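Local coordinates for gamma-glutamyltranspeptidase (Streptomyces lincolnensis, PDB 6J3A), which is an LmbA-like homologue of the gamma-glutamyltranspeptidases, N-terminal nucleophile enzymes, and probably cleaves gamma-glutamyl-type amide bonds and may transfer the acyl group, at residues G297-K310 and M563-H576. Residues are numbered along the deposited sequence; the frame is centred on the assembly and turned at random.
Sequences GSADYVHLLVEGCK and MDPGIAAELRRRGH
Arg574 NH1 gives a nearly straight hydrogen bond to Asp300 OD1 (2.7 Å, 166°), and the pair is a salt bridge. The oxygen lies in the guanidinium plane, and the carboxylate stands almost perpendicular to it. Glu570 OE1 is a second, longer partner of NH1, and Glu570 also pairs with Arg573. The Arg574 guanidinium lies flat on the His303 ring, centres 4.2 Å apart, with NE above the ring centre. Its chain bends at chi3 (98°), which helps lay the group over the imidazole. Glu307 CG lies against the opposite face, toward the rim. Shortening Arg574 to an alanine is likely to cost Asp300 this charge partner and strip the cover from one face of His303. The first turns of helix 299-319 (residues 299-310) cross helix 565-573 at -50°. A Schellman motif with Gly575 at C-prime ends the second helix and leads on to His576. There His303 ND1 and His576 NE2 share a hydrogen bond of 3.2 Å, the rings rim to rim with perpendicular planes. His303 NE2 binds Gly345 O, so both ring nitrogens have partners. Val306 CG1 meets the His576 edge 3.6 Å from CE1. A water links His576 ND1 to Lys310 NZ, which is also salt-bridged to Glu307. Apolar contacts fill the rest: Val302 CG1 touches Leu571 CD1 at 3.9 Å, and Ala299 CB packs on Glu570 CB at 3.8 Å.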
# COMPACT_ATOMS: atom_id res chain seq x y z
N GLY A 297 20.87 9.69 -13.41
CA GLY A 297 21.31 9.68 -12.02
C GLY A 297 22.72 10.16 -11.73
O GLY A 297 23.16 10.16 -10.57
N SER A 298 23.45 10.59 -12.76
CA SER A 298 24.83 11.03 -12.60
C SER A 298 24.88 12.48 -12.14
O SER A 298 23.87 13.18 -12.15
CB SER A 298 25.60 10.84 -13.91
OG SER A 298 25.13 11.72 -14.91
N ALA A 299 26.06 12.91 -11.71
CA ALA A 299 26.29 14.29 -11.29
C ALA A 299 25.93 15.28 -12.42
O ALA A 299 25.13 16.20 -12.22
CB ALA A 299 27.75 14.46 -10.86
N ASP A 300 26.50 15.05 -13.60
CA ASP A 300 26.22 15.83 -14.82
C ASP A 300 24.71 15.92 -15.13
O ASP A 300 24.23 16.97 -15.56
CB ASP A 300 26.96 15.25 -16.05
CG ASP A 300 28.49 15.32 -15.92
OD1 ASP A 300 28.99 16.11 -15.10
OD2 ASP A 300 29.19 14.57 -16.64
N TYR A 301 23.99 14.82 -14.92
CA TYR A 301 22.52 14.76 -15.11
C TYR A 301 21.79 15.67 -14.13
O TYR A 301 20.89 16.40 -14.52
CB TYR A 301 22.05 13.32 -14.92
CG TYR A 301 20.55 13.06 -14.93
CD1 TYR A 301 19.85 12.90 -16.13
CD2 TYR A 301 19.83 12.90 -13.74
CE1 TYR A 301 18.49 12.61 -16.14
CE2 TYR A 301 18.47 12.62 -13.75
CZ TYR A 301 17.81 12.48 -14.95
OH TYR A 301 16.45 12.21 -14.94
N VAL A 302 22.17 15.62 -12.87
CA VAL A 302 21.57 16.48 -11.84
C VAL A 302 21.86 17.95 -12.12
O VAL A 302 20.92 18.73 -12.28
CB VAL A 302 22.09 16.10 -10.43
CG1 VAL A 302 21.68 17.12 -9.37
CG2 VAL A 302 21.55 14.74 -10.04
N HIS A 303 23.15 18.29 -12.17
CA HIS A 303 23.63 19.65 -12.51
C HIS A 303 22.87 20.26 -13.69
O HIS A 303 22.34 21.36 -13.60
CB HIS A 303 25.14 19.65 -12.84
CG HIS A 303 25.65 20.98 -13.30
ND1 HIS A 303 26.01 21.98 -12.42
CD2 HIS A 303 25.84 21.48 -14.54
CE1 HIS A 303 26.40 23.04 -13.10
NE2 HIS A 303 26.30 22.77 -14.39
N LEU A 304 22.83 19.52 -14.79
CA LEU A 304 22.11 19.92 -16.00
C LEU A 304 20.65 20.30 -15.72
O LEU A 304 20.18 21.31 -16.22
CB LEU A 304 22.15 18.81 -17.05
CG LEU A 304 21.32 19.06 -18.32
CD1 LEU A 304 21.94 20.18 -19.15
CD2 LEU A 304 21.17 17.80 -19.15
N LEU A 305 19.96 19.46 -14.96
CA LEU A 305 18.57 19.69 -14.60
C LEU A 305 18.36 20.85 -13.64
O LEU A 305 17.33 21.52 -13.71
CB LEU A 305 17.96 18.42 -14.00
CG LEU A 305 17.86 17.21 -14.94
CD1 LEU A 305 17.06 16.09 -14.29
CD2 LEU A 305 17.26 17.55 -16.29
N VAL A 306 19.31 21.07 -12.73
CA VAL A 306 19.22 22.16 -11.74
C VAL A 306 19.33 23.52 -12.45
O VAL A 306 18.46 24.40 -12.32
CB VAL A 306 20.29 22.01 -10.63
CG1 VAL A 306 20.39 23.25 -9.73
CG2 VAL A 306 19.98 20.78 -9.77
N GLU A 307 20.39 23.68 -13.22
CA GLU A 307 20.60 24.90 -14.00
C GLU A 307 19.43 25.16 -14.96
O GLU A 307 18.96 26.29 -15.07
CB GLU A 307 21.94 24.85 -14.73
CG GLU A 307 23.15 24.79 -13.81
CD GLU A 307 23.06 25.83 -12.71
OE1 GLU A 307 22.71 25.45 -11.58
OE2 GLU A 307 23.29 27.02 -13.01
N GLY A 308 18.98 24.12 -15.64
CA GLY A 308 17.81 24.22 -16.52
C GLY A 308 16.56 24.66 -15.78
O GLY A 308 15.82 25.53 -16.26
N CYS A 309 16.33 24.08 -14.61
CA CYS A 309 15.23 24.47 -13.73
C CYS A 309 15.29 25.95 -13.31
O CYS A 309 14.27 26.64 -13.35
CB CYS A 309 15.20 23.58 -12.50
SG CYS A 309 13.95 24.07 -11.30
N LYS A 310 16.48 26.42 -12.91
CA LYS A 310 16.68 27.84 -12.58
C LYS A 310 16.24 28.76 -13.72
O LYS A 310 15.51 29.72 -13.51
CB LYS A 310 18.15 28.12 -12.20
CG LYS A 310 18.42 27.95 -10.70
CD LYS A 310 19.54 26.98 -10.36
CE LYS A 310 20.80 27.65 -9.90
NZ LYS A 310 21.73 26.64 -9.31
N MET A 563 20.93 10.20 -1.75
CA MET A 563 21.67 10.46 -2.99
C MET A 563 23.16 10.20 -2.72
O MET A 563 23.64 10.42 -1.61
CB MET A 563 21.46 11.91 -3.44
CG MET A 563 22.14 12.27 -4.76
SD MET A 563 21.44 13.74 -5.56
CE MET A 563 19.92 13.06 -6.22
N ASP A 564 23.87 9.69 -3.73
CA ASP A 564 25.30 9.38 -3.63
C ASP A 564 26.07 10.60 -3.09
O ASP A 564 25.88 11.70 -3.61
CB ASP A 564 25.84 8.98 -5.01
N PRO A 565 26.90 10.42 -2.04
CA PRO A 565 27.58 11.59 -1.45
C PRO A 565 28.61 12.25 -2.37
O PRO A 565 28.99 13.40 -2.14
CB PRO A 565 28.28 11.03 -0.20
CG PRO A 565 27.67 9.69 0.04
CD PRO A 565 27.24 9.19 -1.30
N GLY A 566 29.08 11.49 -3.37
CA GLY A 566 30.01 12.00 -4.39
C GLY A 566 29.36 12.87 -5.45
O GLY A 566 30.04 13.61 -6.17
N ILE A 567 28.03 12.78 -5.56
CA ILE A 567 27.24 13.71 -6.37
C ILE A 567 27.10 15.05 -5.65
O ILE A 567 27.30 16.11 -6.26
CB ILE A 567 25.85 13.12 -6.72
CG1 ILE A 567 26.04 12.00 -7.75
CG2 ILE A 567 24.91 14.19 -7.26
CD1 ILE A 567 24.80 11.19 -8.06
N ALA A 568 26.75 15.00 -4.36
CA ALA A 568 26.73 16.18 -3.51
C ALA A 568 28.08 16.89 -3.55
O ALA A 568 28.11 18.11 -3.63
CB ALA A 568 26.38 15.81 -2.08
N ALA A 569 29.17 16.12 -3.51
CA ALA A 569 30.53 16.69 -3.57
C ALA A 569 30.85 17.32 -4.93
O ALA A 569 31.56 18.32 -5.01
CB ALA A 569 31.58 15.65 -3.19
N GLU A 570 30.34 16.71 -6.00
CA GLU A 570 30.49 17.26 -7.36
C GLU A 570 29.81 18.61 -7.54
O GLU A 570 30.36 19.51 -8.18
CB GLU A 570 29.97 16.30 -8.44
CG GLU A 570 31.05 15.44 -9.06
CD GLU A 570 32.02 16.25 -9.91
OE1 GLU A 570 31.67 16.57 -11.07
OE2 GLU A 570 33.12 16.57 -9.41
N LEU A 571 28.61 18.74 -6.99
CA LEU A 571 27.85 19.98 -7.06
C LEU A 571 28.50 21.12 -6.28
O LEU A 571 28.52 22.25 -6.77
CB LEU A 571 26.41 19.74 -6.59
CG LEU A 571 25.61 18.71 -7.40
CD1 LEU A 571 24.24 18.44 -6.79
CD2 LEU A 571 25.43 19.16 -8.84
N ARG A 572 29.05 20.85 -5.09
CA ARG A 572 29.69 21.93 -4.30
C ARG A 572 30.89 22.44 -5.07
O ARG A 572 31.16 23.65 -5.10
CB ARG A 572 30.18 21.53 -2.88
CG ARG A 572 29.60 20.29 -2.23
CD ARG A 572 30.02 20.19 -0.77
NE ARG A 572 28.87 20.34 0.12
CZ ARG A 572 28.13 19.34 0.61
NH1 ARG A 572 27.10 19.62 1.41
NH2 ARG A 572 28.41 18.07 0.31
N ARG A 573 31.61 21.50 -5.68
CA ARG A 573 32.74 21.79 -6.55
C ARG A 573 32.37 22.72 -7.71
O ARG A 573 33.15 23.60 -8.11
CB ARG A 573 33.28 20.47 -7.11
CG ARG A 573 34.77 20.45 -7.35
CD ARG A 573 35.08 19.53 -8.51
NE ARG A 573 34.70 20.15 -9.79
CZ ARG A 573 34.44 19.50 -10.92
NH1 ARG A 573 34.50 18.17 -11.00
NH2 ARG A 573 34.12 20.19 -12.00
N ARG A 574 31.17 22.52 -8.25
CA ARG A 574 30.61 23.35 -9.31
C ARG A 574 29.84 24.58 -8.80
O ARG A 574 29.07 25.19 -9.55
CB ARG A 574 29.72 22.47 -10.20
CG ARG A 574 30.49 21.32 -10.83
CD ARG A 574 29.60 20.26 -11.46
NE ARG A 574 29.49 20.46 -12.91
CZ ARG A 574 29.38 19.50 -13.82
NH1 ARG A 574 29.36 18.21 -13.49
NH2 ARG A 574 29.30 19.83 -15.11
N GLY A 575 30.05 24.94 -7.54
CA GLY A 575 29.58 26.20 -6.97
C GLY A 575 28.17 26.21 -6.43
O GLY A 575 27.63 27.27 -6.13
N HIS A 576 27.55 25.03 -6.32
CA HIS A 576 26.24 24.92 -5.67
C HIS A 576 26.38 25.10 -4.17
O HIS A 576 27.36 24.64 -3.58
CB HIS A 576 25.62 23.56 -5.94
CG HIS A 576 25.26 23.33 -7.37
ND1 HIS A 576 24.02 23.63 -7.88
CD2 HIS A 576 25.97 22.81 -8.40
CE1 HIS A 576 23.98 23.33 -9.16
NE2 HIS A 576 25.15 22.83 -9.51
O HOH W 1 22.48 25.42 -6.80